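Local coordinates for oxalate oxidase 1 (Hordeum vulgare, PDB 1FI2), which oxidises oxalate with molecular oxygen to carbon dioxide and hydrogen peroxide at a manganese centre, and also has superoxide dismutase activity, at residues G16-V19 with H24-K27; A93-M98 with H137-V142. One frame throughout, in Å; residues are numbered along the deposited sequence.

Contact 1 (G16-V19 with H24-K27); sequences GKAV and HTCK
Val19 and Thr25 meet through two similar first torsions. In each, one branch stands between the backbone N and the carbonyl carbon: CG1 of Val19 (chi1 56°) and OG1 of Thr25 (chi1 54°). This setting turns Thr25 CG2 anti to its own carbonyl carbon and into the path of the valine, and the two side chains cross at about a right angle. The methyl pair Val19 CG1 and Thr25 CG2 is 3.3 Å apart, shorter than usual for carbons in van der Waals contact, so packing at this point is tight. The same Thr25 CG2 lies 3.5 Å from Val19 O, while Thr25 OG1 lies 4.0 Å from Ala18 CB, whose methyl is directed toward the 24-27 segment.

A water completes the link between the backbones. It donates to Val19 O at 2.9 Å and accepts from Thr25 N at 2.7 Å, with an angle of about 117° at its oxygen between these two atoms. It thereby bridges two loop segments in which Val19 CA and Thr25 CA are 7.0 Å apart.

Both segments belong to the irregular N-terminal region ahead of the beta-jellyroll, and the chain doubles back between them without helix or strand. The returning limb is tied down by the Cys26-Cys10 disulfide and by backbone hydrogen bonds of Thr25 with Asp13 and Lys27 with Val11. Outward, Val19 packs on Val19 of the second subunit and of the third, and Thr25 on Ser20 of the second subunit, so this loop sits where subunits of the hexamer meet. The chemistry implies a small contact that buries little surface, made of a few touches by Ala18 CB, Val19 CG1 and Thr25 CG2 and OG1, with one water-bridged backbone pair.

Contact 2 (A93-M98 with H137-V142); sequences ATEIGM and HFQFNV. With MN (manganese (II) ion), chain B.
Glu95 OE1 and His137 NE2 are joined through the manganese ion, each binding it at 2.2 Å. They are adjacent ligands: the angle OE1-manganese-NE2 is close to 88°. The 3.1 Å between Glu95 OE1 and His137 NE2 therefore reflects their shared metal and is not a hydrogen bond. Carboxylate and imidazole planes stand 69° apart. Glu95 binds through a single oxygen, since OE2 remains 3.4 Å from the manganese.

Water 3 is bound across the metal from His137 NE2, at an angle of about 167°. Water 2, bound at 2.2 Å, lies in the plane of the His137 ring at its edge. It donates to Glu95 OE2 at 2.7 Å, so the carboxylate holds the metal with one oxygen and a metal-bound water with the other. It also accepts from Gln139 NE2 at 2.8 Å, which adds a second residue of strand 137-141 to the site. His88 and His90 bring the ligands to six, in the three-histidine, one-glutamate manganese site of a cupin. The two segments belong to the two facing sheets of its jellyroll, Glu95 on strand 95-101 and His137 on strand 137-141, with the ion between them.

Reach and orientation come from the next shell. The extended Glu95 chain, with CG anti to the backbone N, carries OE1 out to the metal from Glu95 CA, which is 10.3 Å from His137 CA. Leu135 O accepts from His137 ND1, which fixes the ring's rotation and would be expected to make NE2 a better donor to the metal. The amide of Gln139 is oriented by Asn85 ND2, which bonds to its OE1. Asn85 and Glu95 both bind oxalate, which is consistent with water 2 lying at or beside the oxalate site. The Glu95 side chain packs against Phe129 and Ile131 of strand 128-131 and Val151 and Phe153 of strand 147-153.

The two contacts follow in series along the chain: contact 1 closes at residue 27, well before contact 2 opens at residue 93. Their centres are 32 Å apart and their nearest atoms about 15 Å, and they share neither strand nor sheet. Contact 1 lies about 24 Å from the chain centre, in the loops preceding strand 38-39, away from the metal and oxalate sites. Contact 2, about 9 Å from it, spans the two five-stranded antiparallel sheets of the jellyroll, with the metal site between them. The N-terminal loop takes part in contacts between subunits, to which contact 2 adds through Thr94, whose OG1 is hydrogen-bonded to Leu70 O of a neighbouring subunit.

Contact 1 (G16-V19 with H24-K27)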
# COMPACT_ATOMS: atom_id res chain seq x y z
N GLY A 16 19.78 -1.68 -21.66
CA GLY A 16 20.75 -1.07 -20.78
C GLY A 16 20.71 0.44 -20.61
O GLY A 16 21.04 0.91 -19.52
N LYS A 17 20.33 1.19 -21.64
CA LYS A 17 20.28 2.64 -21.55
C LYS A 17 18.89 3.20 -21.30
O LYS A 17 18.69 4.41 -21.39
CB LYS A 17 20.88 3.27 -22.81
CG LYS A 17 22.26 2.73 -23.18
CD LYS A 17 23.26 2.92 -22.06
CE LYS A 17 24.35 1.86 -22.09
NZ LYS A 17 25.31 2.01 -20.96
N ALA A 18 17.93 2.33 -20.98
CA ALA A 18 16.58 2.83 -20.67
C ALA A 18 16.66 3.69 -19.41
O ALA A 18 17.54 3.44 -18.58
CB ALA A 18 15.62 1.67 -20.47
N VAL A 19 15.78 4.67 -19.31
CA VAL A 19 15.76 5.51 -18.11
C VAL A 19 15.48 4.61 -16.90
O VAL A 19 14.77 3.61 -17.02
CB VAL A 19 14.73 6.65 -18.23
CG1 VAL A 19 13.34 6.13 -18.53
CG2 VAL A 19 14.68 7.53 -16.99
N HIS A 24 10.83 -0.79 -13.34
CA HIS A 24 11.26 -0.63 -14.72
C HIS A 24 10.27 0.19 -15.54
O HIS A 24 9.06 0.10 -15.39
CB HIS A 24 11.39 -1.99 -15.44
CG HIS A 24 12.45 -2.89 -14.89
ND1 HIS A 24 13.79 -2.71 -15.16
CD2 HIS A 24 12.37 -3.89 -13.99
CE1 HIS A 24 14.49 -3.61 -14.49
NE2 HIS A 24 13.65 -4.32 -13.75
N THR A 25 10.82 0.97 -16.48
CA THR A 25 10.02 1.59 -17.52
C THR A 25 9.46 0.47 -18.40
O THR A 25 9.97 -0.65 -18.34
CB THR A 25 10.83 2.57 -18.37
OG1 THR A 25 11.98 1.90 -18.90
CG2 THR A 25 11.28 3.75 -17.53
N CYS A 26 8.43 0.77 -19.17
CA CYS A 26 7.80 -0.25 -19.99
C CYS A 26 7.94 -0.05 -21.49
O CYS A 26 8.05 1.07 -21.98
CB CYS A 26 6.29 -0.28 -19.67
SG CYS A 26 5.94 -0.18 -17.90
N LYS A 27 7.88 -1.16 -22.22
CA LYS A 27 7.91 -1.09 -23.68
C LYS A 27 6.57 -0.47 -24.10
O LYS A 27 5.54 -0.76 -23.49
CB LYS A 27 7.97 -2.49 -24.29
CG LYS A 27 9.23 -3.29 -24.07
CD LYS A 27 10.44 -2.70 -24.77
CE LYS A 27 10.30 -2.65 -26.28
NZ LYS A 27 11.50 -2.04 -26.91
O HOH W 1 13.50 1.02 -16.81

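Contact 2 (A93-M98 with H137-V142)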
# COMPACT_ATOMS: atom_id res chain seq x y z
N ALA A 93 9.65 -9.70 -0.14
CA ALA A 93 8.51 -10.56 -0.44
C ALA A 93 8.34 -11.80 0.43
O ALA A 93 9.29 -12.38 0.94
CB ALA A 93 8.62 -11.06 -1.89
N THR A 94 7.10 -12.27 0.44
CA THR A 94 6.70 -13.55 1.00
C THR A 94 6.85 -14.59 -0.11
O THR A 94 6.61 -14.29 -1.28
CB THR A 94 5.24 -13.55 1.47
OG1 THR A 94 5.06 -12.64 2.57
CG2 THR A 94 4.77 -14.93 1.91
N GLU A 95 7.26 -15.80 0.24
CA GLU A 95 7.41 -16.89 -0.73
C GLU A 95 6.40 -18.00 -0.42
O GLU A 95 6.14 -18.32 0.74
CB GLU A 95 8.84 -17.43 -0.70
CG GLU A 95 9.11 -18.70 -1.49
CD GLU A 95 10.49 -19.27 -1.23
OE1 GLU A 95 11.31 -18.58 -0.58
OE2 GLU A 95 10.79 -20.41 -1.65
N ILE A 96 5.84 -18.56 -1.48
CA ILE A 96 4.87 -19.66 -1.35
C ILE A 96 5.26 -20.73 -2.36
O ILE A 96 5.39 -20.44 -3.55
CB ILE A 96 3.44 -19.15 -1.46
CG1 ILE A 96 2.43 -20.25 -1.10
CG2 ILE A 96 3.13 -18.55 -2.82
CD1 ILE A 96 1.03 -19.72 -0.85
N GLY A 97 5.58 -21.95 -1.89
CA GLY A 97 6.08 -22.94 -2.83
C GLY A 97 5.49 -24.33 -2.73
O GLY A 97 4.78 -24.67 -1.78
N MET A 98 5.78 -25.14 -3.75
CA MET A 98 5.32 -26.51 -3.80
C MET A 98 6.48 -27.42 -4.20
O MET A 98 7.20 -27.10 -5.14
CB MET A 98 4.15 -26.71 -4.78
CG MET A 98 3.66 -28.15 -4.79
SD MET A 98 2.36 -28.49 -5.99
CE MET A 98 0.92 -27.93 -5.09
N HIS A 137 15.46 -18.64 5.98
CA HIS A 137 14.92 -19.97 5.68
C HIS A 137 15.88 -20.76 4.81
O HIS A 137 16.82 -20.19 4.24
CB HIS A 137 13.54 -19.85 5.03
CG HIS A 137 13.52 -19.08 3.74
ND1 HIS A 137 13.75 -17.73 3.70
CD2 HIS A 137 13.27 -19.46 2.46
CE1 HIS A 137 13.66 -17.30 2.46
NE2 HIS A 137 13.37 -18.33 1.67
N PHE A 138 15.68 -22.07 4.70
CA PHE A 138 16.54 -22.92 3.90
C PHE A 138 15.82 -24.19 3.47
O PHE A 138 14.75 -24.50 4.00
CB PHE A 138 17.77 -23.34 4.72
CG PHE A 138 17.45 -24.16 5.94
CD1 PHE A 138 17.32 -25.54 5.87
CD2 PHE A 138 17.28 -23.56 7.17
CE1 PHE A 138 17.03 -26.29 6.98
CE2 PHE A 138 16.98 -24.30 8.30
CZ PHE A 138 16.85 -25.68 8.21
N GLN A 139 16.41 -24.93 2.54
CA GLN A 139 15.89 -26.21 2.08
C GLN A 139 17.08 -27.17 1.98
O GLN A 139 18.17 -26.76 1.59
CB GLN A 139 15.13 -26.19 0.77
CG GLN A 139 13.78 -25.51 0.78
CD GLN A 139 13.90 -24.03 0.44
OE1 GLN A 139 14.79 -23.64 -0.33
NE2 GLN A 139 13.05 -23.19 1.02
N PHE A 140 16.88 -28.43 2.35
CA PHE A 140 17.94 -29.44 2.32
C PHE A 140 17.38 -30.75 1.76
O PHE A 140 16.38 -31.25 2.27
CB PHE A 140 18.49 -29.60 3.73
CG PHE A 140 19.64 -30.54 3.91
CD1 PHE A 140 20.92 -30.18 3.55
CD2 PHE A 140 19.45 -31.78 4.51
CE1 PHE A 140 21.99 -31.04 3.73
CE2 PHE A 140 20.51 -32.65 4.70
CZ PHE A 140 21.78 -32.27 4.31
N ASN A 141 18.00 -31.30 0.72
CA ASN A 141 17.52 -32.55 0.12
C ASN A 141 17.91 -33.76 0.96
O ASN A 141 19.07 -34.17 0.97
CB ASN A 141 18.04 -32.68 -1.31
CG ASN A 141 17.49 -33.88 -2.05
OD1 ASN A 141 16.70 -34.65 -1.50
ND2 ASN A 141 17.90 -34.05 -3.30
N VAL A 142 16.92 -34.37 1.61
CA VAL A 142 17.17 -35.50 2.50
C VAL A 142 16.88 -36.84 1.83
O VAL A 142 17.04 -37.88 2.47
CB VAL A 142 16.34 -35.42 3.80
CG1 VAL A 142 16.70 -34.18 4.60
CG2 VAL A 142 14.85 -35.46 3.50
MN MN B . 13.49 -18.62 -0.54
O HOH W 2 13.16 -20.82 -0.48
O HOH W 3 14.17 -18.79 -2.87